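Local atomic coordinates of endoglucanase (PDB entry 2E4T), a protein that probably hydrolyses internal beta-1,4-glucosidic bonds of cellulose and xyloglucan, this chain being its family 44 glycoside hydrolase part. Residues S24-G29 and V102-I107. Sequence-based numbering, arbitrary orientation. Where two conformers were deposited one is given.
Sequences SPYIYG and VPYTLI
Tyr-26 and Tyr-104 meet as a T-shaped pair: the edge of the Tyr-104 ring points at a face of the Tyr-26 ring, with 4.8 Å between the ring centroids and 60° between the planes. CD1 of Tyr-104 does most of the touching; it stands over the centre of the Tyr-26 ring and comes within 3.6 Å of Tyr-26 CD2. CB of Tyr-104 rests against the same ring, 3.6 Å from Tyr-26 CD1. A chi1 of -156° puts CG of Tyr-104 on the far side of CB from the backbone N, which sets the CD1 edge over the Tyr-26 ring, while the hydroxyl runs on to a hydrogen bond with Glu-226. Pro-103 adds the second apolar contact at the edge of the Tyr-26 ring, its CG lying near the ring plane and 3.9 Å from Tyr-26 CE1. A type I turn from Ser-24 to Ile-27 leads the chain through Tyr-26. In the TIM-like barrel of this glycoside hydrolase domain, 26-30 and 104-109 are parallel strands but not adjacent: strand 40-43 runs between them, Tyr-28 bonding to Thr-39 at its start and Tyr-104 to Lys-41. No hydrogen bond joins the two segments; the backbone of Tyr-26 bonds instead to Ala-389. The nearest CA atoms, those of Tyr-26 and Tyr-104, stand 6.7 Å apart, and the closest approaches of Tyr-26 to Pro-103 and Tyr-104 are all between side-chain atoms. The side chains of both tyrosines also touch Leu-388 of strand 388-391.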
ATOM      1  N   SER A  24      -2.619  -1.836  12.386  1.00  5.34           N
ATOM      2  CA  SER A  24      -1.192  -1.814  12.078  1.00  5.65           C
ATOM      3  C   SER A  24      -0.742  -0.372  11.806  1.00  5.21           C
ATOM      4  O   SER A  24      -1.384   0.343  11.036  1.00  6.03           O
ATOM      5  CB  SER A  24      -0.913  -2.656  10.836  1.00  5.71           C
ATOM      6  OG  SER A  24       0.481  -2.565  10.594  1.00  6.72           O
ATOM      7  N   PRO A  25       0.394   0.035  12.358  1.00  6.01           N
ATOM      8  CA  PRO A  25       0.823   1.425  12.202  1.00  6.27           C
ATOM      9  C   PRO A  25       1.185   1.796  10.777  1.00  5.77           C
ATOM     10  O   PRO A  25       1.294   2.996  10.490  1.00  6.72           O
ATOM     11  CB  PRO A  25       2.045   1.551  13.126  1.00  8.10           C
ATOM     12  CG  PRO A  25       1.825   0.502  14.232  0.50  9.52           C
ATOM     13  CD  PRO A  25       1.149  -0.653  13.443  0.50  7.09           C
ATOM     14  N   TYR A  26       1.429   0.798   9.918  1.00  4.97           N
ATOM     15  CA  TYR A  26       2.078   1.007   8.625  1.00  5.14           C
ATOM     16  C   TYR A  26       1.091   1.145   7.473  1.00  4.79           C
ATOM     17  O   TYR A  26       1.501   1.174   6.305  1.00  5.07           O
ATOM     18  CB  TYR A  26       3.055  -0.155   8.323  1.00  5.22           C
ATOM     19  CG  TYR A  26       3.930  -0.478   9.507  1.00  5.56           C
ATOM     20  CD1 TYR A  26       4.719   0.530  10.135  1.00  6.11           C
ATOM     21  CD2 TYR A  26       3.982  -1.784  10.008  1.00  6.70           C
ATOM     22  CE1 TYR A  26       5.507   0.213  11.237  1.00  7.14           C
ATOM     23  CE2 TYR A  26       4.772  -2.094  11.103  1.00  8.13           C
ATOM     24  CZ  TYR A  26       5.544  -1.112  11.714  1.00  7.90           C
ATOM     25  OH  TYR A  26       6.322  -1.427  12.802  1.00 10.83           O
ATOM     26  N   ILE A  27      -0.229   1.296   7.776  1.00  4.88           N
ATOM     27  CA  ILE A  27      -1.212   1.437   6.735  1.00  4.62           C
ATOM     28  C   ILE A  27      -1.254   2.823   6.120  1.00  4.39           C
ATOM     29  O   ILE A  27      -1.898   3.016   5.075  1.00  5.14           O
ATOM     30  CB  ILE A  27      -2.617   1.020   7.211  1.00  5.00           C
ATOM     31  CG1 ILE A  27      -3.077   1.861   8.391  1.00  5.14           C
ATOM     32  CG2 ILE A  27      -2.635  -0.494   7.508  1.00  5.94           C
ATOM     33  CD1 ILE A  27      -4.541   1.650   8.718  1.00  6.00           C
ATOM     34  N   TYR A  28      -0.593   3.806   6.744  1.00  4.98           N
ATOM     35  CA  TYR A  28      -0.684   5.207   6.335  1.00  4.61           C
ATOM     36  C   TYR A  28       0.538   5.635   5.537  1.00  4.65           C
ATOM     37  O   TYR A  28       1.123   6.713   5.754  1.00  5.45           O
ATOM     38  CB  TYR A  28      -0.854   6.110   7.580  1.00  5.10           C
ATOM     39  CG  TYR A  28      -1.930   5.624   8.527  1.00  5.04           C
ATOM     40  CD1 TYR A  28      -3.291   5.717   8.220  1.00  5.23           C
ATOM     41  CD2 TYR A  28      -1.596   5.105   9.777  1.00  5.28           C
ATOM     42  CE1 TYR A  28      -4.267   5.295   9.098  1.00  5.41           C
ATOM     43  CE2 TYR A  28      -2.575   4.678  10.673  1.00  5.41           C
ATOM     44  CZ  TYR A  28      -3.915   4.786  10.347  1.00  4.78           C
ATOM     45  OH  TYR A  28      -4.927   4.372  11.200  1.00  5.47           O
ATOM     46  N   GLY A  29       0.954   4.776   4.574  1.00  4.83           N
ATOM     47  CA  GLY A  29       2.195   5.030   3.859  1.00  5.27           C
ATOM     48  C   GLY A  29       1.991   5.629   2.459  1.00  4.44           C
ATOM     49  O   GLY A  29       0.869   5.778   1.945  1.00  4.89           O
ATOM     50  N   VAL A 102       9.694   8.120   9.680  1.00  5.97           N
ATOM     51  CA  VAL A 102       8.880   7.041   9.084  1.00  6.06           C
ATOM     52  C   VAL A 102       9.396   5.701   9.587  1.00  6.25           C
ATOM     53  O   VAL A 102      10.583   5.408   9.393  1.00  7.28           O
ATOM     54  CB  VAL A 102       8.988   7.103   7.551  1.00  6.28           C
ATOM     55  CG1 VAL A 102       8.273   5.906   6.940  1.00  7.73           C
ATOM     56  CG2 VAL A 102       8.381   8.393   7.027  1.00  7.08           C
ATOM     57  N   PRO A 103       8.551   4.882  10.236  1.00  6.71           N
ATOM     58  CA  PRO A 103       9.060   3.659  10.891  1.00  7.81           C
ATOM     59  C   PRO A 103       9.169   2.474   9.986  1.00  7.33           C
ATOM     60  O   PRO A 103       9.786   1.503  10.405  1.00 11.30           O
ATOM     61  CB  PRO A 103       8.034   3.413  11.989  1.00  8.78           C
ATOM     62  CG  PRO A 103       6.751   3.912  11.422  1.00  8.41           C
ATOM     63  CD  PRO A 103       7.157   5.203  10.676  1.00  7.45           C
ATOM     64  N   TYR A 104       8.661   2.494   8.756  1.00  5.67           N
ATOM     65  CA  TYR A 104       8.732   1.328   7.886  1.00  5.61           C
ATOM     66  C   TYR A 104       9.220   1.778   6.518  1.00  5.08           C
ATOM     67  O   TYR A 104       8.578   2.595   5.868  1.00  5.97           O
ATOM     68  CB  TYR A 104       7.358   0.620   7.747  1.00  5.97           C
ATOM     69  CG  TYR A 104       7.485  -0.829   7.362  1.00  5.92           C
ATOM     70  CD1 TYR A 104       7.163  -1.832   8.271  1.00  6.18           C
ATOM     71  CD2 TYR A 104       7.937  -1.227   6.081  1.00  5.67           C
ATOM     72  CE1 TYR A 104       7.334  -3.178   7.982  1.00  6.18           C
ATOM     73  CE2 TYR A 104       8.090  -2.575   5.774  1.00  5.86           C
ATOM     74  CZ  TYR A 104       7.828  -3.538   6.726  1.00  5.89           C
ATOM     75  OH  TYR A 104       8.079  -4.853   6.398  1.00  6.39           O
ATOM     76  N   THR A 105      10.346   1.177   6.048  1.00  5.13           N
ATOM     77  CA  THR A 105      10.798   1.320   4.686  1.00  5.09           C
ATOM     78  C   THR A 105      10.744  -0.048   4.022  1.00  4.87           C
ATOM     79  O   THR A 105      11.240  -1.044   4.577  1.00  5.68           O
ATOM     80  CB  THR A 105      12.224   1.863   4.648  1.00  5.69           C
ATOM     81  OG1 THR A 105      12.213   3.178   5.229  1.00  6.22           O
ATOM     82  CG2 THR A 105      12.743   1.965   3.212  1.00  6.29           C
ATOM     83  N   LEU A 106      10.108  -0.086   2.840  1.00  4.92           N
ATOM     84  CA  LEU A 106       9.964  -1.278   2.012  1.00  4.67           C
ATOM     85  C   LEU A 106      10.750  -1.051   0.716  1.00  4.87           C
ATOM     86  O   LEU A 106      10.467  -0.109  -0.023  1.00  5.41           O
ATOM     87  CB  LEU A 106       8.471  -1.471   1.693  1.00  5.04           C
ATOM     88  CG  LEU A 106       8.135  -2.553   0.671  1.00  5.42           C
ATOM     89  CD1 LEU A 106       8.629  -3.921   1.136  1.00  6.31           C
ATOM     90  CD2 LEU A 106       6.627  -2.605   0.447  1.00  6.34           C
ATOM     91  N   ILE A 107      11.801  -1.881   0.516  1.00  4.67           N
ATOM     92  CA  ILE A 107      12.672  -1.732  -0.648  1.00  4.92           C
ATOM     93  C   ILE A 107      12.426  -2.880  -1.630  1.00  5.07           C
ATOM     94  O   ILE A 107      12.541  -4.053  -1.273  1.00  5.42           O
ATOM     95  CB  ILE A 107      14.160  -1.719  -0.198  1.00  5.84           C
ATOM     96  CG1 ILE A 107      14.450  -0.521   0.701  1.00  5.78           C
ATOM     97  CG2 ILE A 107      15.105  -1.776  -1.406  1.00  6.36           C
ATOM     98  CD1 ILE A 107      14.110   0.846   0.133  1.00  5.87           C
TER